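Importin-95 (Chaetomium thermophilum, PDB 4XRI) is a HEAT-repeat transport receptor of the importin-beta family that carries protein cargo into the nucleus and probably binds a small GTPase. Local coordinates at residues Q51-E56 / L106-S111; V145-A148 / H154-Q157. The protein carries 2 engineered substitutions. One frame throughout, in Å; residues are numbered along the deposited sequence.

Interaction 1. Residues Q51-E56 / L106-S111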
# COMPACT_ATOMS: atom_id res chain seq x y z
N GLN A 51 13.57 39.71 4.47
CA GLN A 51 14.73 40.57 4.60
C GLN A 51 15.94 39.76 5.04
O GLN A 51 17.06 39.97 4.55
CB GLN A 51 14.46 41.71 5.58
CG GLN A 51 13.72 42.88 4.97
CD GLN A 51 13.41 43.97 5.99
OE1 GLN A 51 13.06 43.69 7.13
NE2 GLN A 51 13.53 45.22 5.57
N ALA A 52 15.72 38.83 5.96
CA ALA A 52 16.77 37.93 6.43
C ALA A 52 17.22 37.00 5.32
O ALA A 52 18.38 36.59 5.25
CB ALA A 52 16.29 37.14 7.63
N LEU A 53 16.28 36.66 4.44
CA LEU A 53 16.58 35.84 3.27
C LEU A 53 17.44 36.61 2.27
O LEU A 53 18.33 36.04 1.63
CB LEU A 53 15.28 35.36 2.61
CG LEU A 53 15.37 34.79 1.20
CD1 LEU A 53 16.21 33.52 1.18
CD2 LEU A 53 13.97 34.53 0.64
N ALA A 54 17.17 37.90 2.15
CA ALA A 54 17.84 38.73 1.15
C ALA A 54 19.19 39.26 1.64
O ALA A 54 19.97 39.79 0.86
CB ALA A 54 16.94 39.89 0.74
N ASN A 55 19.45 39.11 2.93
CA ASN A 55 20.66 39.64 3.54
C ASN A 55 21.92 38.88 3.12
O ASN A 55 22.14 37.74 3.55
CB ASN A 55 20.53 39.63 5.07
CG ASN A 55 21.65 40.39 5.76
OD1 ASN A 55 22.64 40.79 5.14
ND2 ASN A 55 21.51 40.59 7.07
N GLU A 56 22.76 39.52 2.31
CA GLU A 56 23.99 38.89 1.83
C GLU A 56 25.06 38.78 2.91
O GLU A 56 26.08 38.12 2.71
CB GLU A 56 24.55 39.68 0.64
CG GLU A 56 23.66 39.65 -0.59
CD GLU A 56 23.59 38.28 -1.24
OE1 GLU A 56 24.50 37.45 -1.00
OE2 GLU A 56 22.62 38.02 -1.98
N LEU A 106 12.49 37.95 -5.55
CA LEU A 106 12.98 37.96 -6.92
C LEU A 106 14.46 38.30 -7.00
O LEU A 106 15.22 37.64 -7.71
CB LEU A 106 12.18 38.96 -7.76
CG LEU A 106 11.12 38.42 -8.73
CD1 LEU A 106 10.56 39.54 -9.58
CD2 LEU A 106 11.71 37.31 -9.59
N GLU A 107 14.85 39.33 -6.27
CA GLU A 107 16.23 39.81 -6.30
C GLU A 107 17.21 38.80 -5.70
O GLU A 107 18.37 38.73 -6.10
CB GLU A 107 16.33 41.15 -5.57
CG GLU A 107 15.71 42.31 -6.34
CD GLU A 107 15.49 43.55 -5.48
OE1 GLU A 107 15.01 44.57 -6.02
OE2 GLU A 107 15.79 43.50 -4.27
N THR A 108 16.73 38.01 -4.74
CA THR A 108 17.57 37.04 -4.03
C THR A 108 17.99 35.88 -4.95
O THR A 108 18.96 35.18 -4.67
CB THR A 108 16.83 36.50 -2.78
OG1 THR A 108 16.48 37.60 -1.93
CG2 THR A 108 17.70 35.53 -1.99
N LEU A 109 17.26 35.69 -6.04
CA LEU A 109 17.61 34.67 -7.03
C LEU A 109 19.03 34.86 -7.57
O LEU A 109 19.68 33.90 -7.98
CB LEU A 109 16.62 34.67 -8.19
CG LEU A 109 15.17 34.26 -7.94
CD1 LEU A 109 14.41 34.26 -9.26
CD2 LEU A 109 15.10 32.89 -7.28
N ALA A 110 19.49 36.11 -7.57
CA ALA A 110 20.79 36.45 -8.14
C ALA A 110 21.94 36.21 -7.16
O ALA A 110 23.11 36.31 -7.53
CB ALA A 110 20.79 37.90 -8.60
N SER A 111 21.60 35.91 -5.91
CA SER A 111 22.60 35.71 -4.86
C SER A 111 23.59 34.60 -5.21
O SER A 111 23.19 33.53 -5.66
CB SER A 111 21.91 35.39 -3.53
OG SER A 111 22.88 35.13 -2.52
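A54 and T108 bring their CA atoms within 5.5 Å where helices 42-54 and 95-108 pack side by side in the N-terminal helical repeats of this importin-beta solenoid. Beyond them the chains diverge a little, with 7.5 Å between the CA atoms of E56 and S111. A type I turn from T108 to S111 directs the S111 side chain toward the other segment. T108 fills the interhelical space with two branches. Its CG2, anti to the backbone N, meets L53 CG at 4.0 Å, while OG1 lies against A54 CB at 3.5 Å, a van der Waals contact with a methyl; the hydroxyl's hydrogen bond goes to L104 O of its own helix. Past the helix ends the contact becomes polar, between exposed E56 and buried S111. E56 bends at chi2 (-68°), and its carboxylate reaches S111, whose OG donates to the syn lone pair of OE2. The other oxygen, OE1, forms a salt bridge with R63, which also bonds L53 O. An alanine in place of S111 would probably leave E56 OE2 without this donor and the backbone N of N113 without its acceptor. The hydrogen bond from S111 OG to E56 OE2 measures 3.0 Å.

Interaction 2. Residues V145-A148 / H154-Q157. Engineered in segment 145-148: A148 (natural residue Val). With SO4 (sulfate ion), chain I.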
# COMPACT_ATOMS: atom_id res chain seq x y z
N VAL A 145 12.08 33.72 -17.17
CA VAL A 145 12.60 33.26 -18.45
C VAL A 145 13.78 34.12 -18.89
O VAL A 145 14.78 33.62 -19.41
CB VAL A 145 11.51 33.28 -19.55
CG1 VAL A 145 12.12 33.09 -20.93
CG2 VAL A 145 10.47 32.21 -19.28
N ARG A 146 13.67 35.43 -18.66
CA ARG A 146 14.73 36.36 -19.00
C ARG A 146 15.97 36.07 -18.16
O ARG A 146 17.09 35.99 -18.68
CB ARG A 146 14.27 37.80 -18.79
CG ARG A 146 15.20 38.86 -19.36
CD ARG A 146 14.63 40.25 -19.14
NE ARG A 146 15.61 41.30 -19.40
CZ ARG A 146 15.67 42.02 -20.52
NH1 ARG A 146 16.59 42.96 -20.66
NH2 ARG A 146 14.80 41.81 -21.49
N ASN A 147 15.77 35.90 -16.85
CA ASN A 147 16.85 35.53 -15.95
C ASN A 147 17.54 34.23 -16.36
O ASN A 147 18.76 34.13 -16.34
CB ASN A 147 16.34 35.39 -14.51
CG ASN A 147 15.89 36.70 -13.91
OD1 ASN A 147 16.08 37.76 -14.49
ND2 ASN A 147 15.30 36.63 -12.72
N ALA A 148 16.73 33.25 -16.74
CA ALA A 148 17.23 31.92 -17.11
C ALA A 148 18.11 31.97 -18.35
O ALA A 148 18.96 31.11 -18.55
CB ALA A 148 16.06 30.96 -17.32
N HIS A 154 24.36 32.09 -10.99
CA HIS A 154 23.43 31.76 -9.92
C HIS A 154 22.01 32.26 -10.18
O HIS A 154 21.05 31.58 -9.83
CB HIS A 154 23.93 32.29 -8.58
CG HIS A 154 24.92 31.40 -7.91
ND1 HIS A 154 26.25 31.31 -8.30
CD2 HIS A 154 24.79 30.53 -6.88
CE1 HIS A 154 26.87 30.44 -7.54
NE2 HIS A 154 26.01 29.95 -6.66
N GLN A 155 21.88 33.43 -10.80
CA GLN A 155 20.55 33.91 -11.16
C GLN A 155 19.91 32.96 -12.16
O GLN A 155 18.71 32.71 -12.10
CB GLN A 155 20.59 35.33 -11.73
CG GLN A 155 19.19 35.83 -12.09
CD GLN A 155 19.15 37.30 -12.48
OE1 GLN A 155 19.90 37.75 -13.34
NE2 GLN A 155 18.25 38.04 -11.85
N LYS A 156 20.72 32.43 -13.07
CA LYS A 156 20.24 31.43 -14.03
C LYS A 156 19.79 30.16 -13.31
O LYS A 156 18.67 29.70 -13.51
CB LYS A 156 21.33 31.10 -15.05
CG LYS A 156 21.43 32.07 -16.21
CD LYS A 156 22.33 31.50 -17.30
CE LYS A 156 22.29 32.36 -18.55
NZ LYS A 156 22.96 31.68 -19.70
N GLN A 157 20.68 29.61 -12.49
CA GLN A 157 20.40 28.41 -11.71
C GLN A 157 19.09 28.51 -10.95
O GLN A 157 18.21 27.66 -11.09
CB GLN A 157 21.53 28.15 -10.71
CG GLN A 157 22.87 27.76 -11.29
CD GLN A 157 23.91 27.55 -10.21
OE1 GLN A 157 24.76 28.41 -9.98
NE2 GLN A 157 23.84 26.42 -9.53
S SO4 I . 28.39 27.70 -5.16
O1 SO4 I . 27.62 28.77 -4.53
O2 SO4 I . 28.39 26.53 -4.29
O3 SO4 I . 27.78 27.36 -6.45
O4 SO4 I . 29.76 28.15 -5.38
O HOH W 1 15.55 38.25 -10.42
O HOH W 2 17.34 40.54 -13.11
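The helical hairpin formed by helices 140-150 and 153-168, joined by a very short linker, is held at its closed end by N147 and A148 meeting Q155 and K156. The backbones come close here, with A148 CA 4.3 Å from K156 CA. A148 is an engineered residue, valine in the natural protein; its methyl points away from the second helix, and its contribution is the carbonyl oxygen. The polar side of the contact is a pair of amides. The side chains of N147 and Q155 cross at about a right angle, yet their amide planes are only 20° apart and stacked, with Q155 NE2 3.4 Å from N147 CG. Q155 gets there because its CG is anti to the backbone N (chi1 -180°) and the chain continues extended. No direct hydrogen bond results: Q155 NE2 is 3.4 Å from N147 OD1, but at a poor angle. Two waters bridge the amides instead. Q155 NE2 donates to the second water at 2.9 Å; the other three water bonds are weak. K156 supplies the apolar side, its CG 3.4 Å from N147 O and its extended chain passing A148 O, with CE 3.6 Å from that oxygen. Its ammonium continues toward E197 in a long, weak ion pair. On another side of helix 153-168, H154 NE2 donates to O1 of a sulfate, probably from the crystallisation liquor, at 2.9 Å and 142°; S114 also bonds this ion. Q157 OE1 lies over one face of the imidazole. Two successive helices folded back on each other through a tight linker are typical of the HEAT repeat.

Overall arrangement
Interactions 1 and 2 lie in series along the chain, with centres about 14 Å apart, and join different helix pairs on the same side of the chain's centre. Interaction 1 links helices 42-54 and 95-108 and is largely buried; L53, A54 and T108 pack inside, and the charged E56 lies at the exposed side. Interaction 2, between 145-148 and 154-157, is partly buried; amide stacking, bridging water and a lysine chain over carbonyls replace the direct hydrogen bond of the first. The two meet through the turn closing segment 106-111: A110 CA packs on Q155 CB at 3.8 Å, and S111 O approaches H154 CB. L109 extends this junction, touching L144 of helix 140-150 and A158 of helix 153-168.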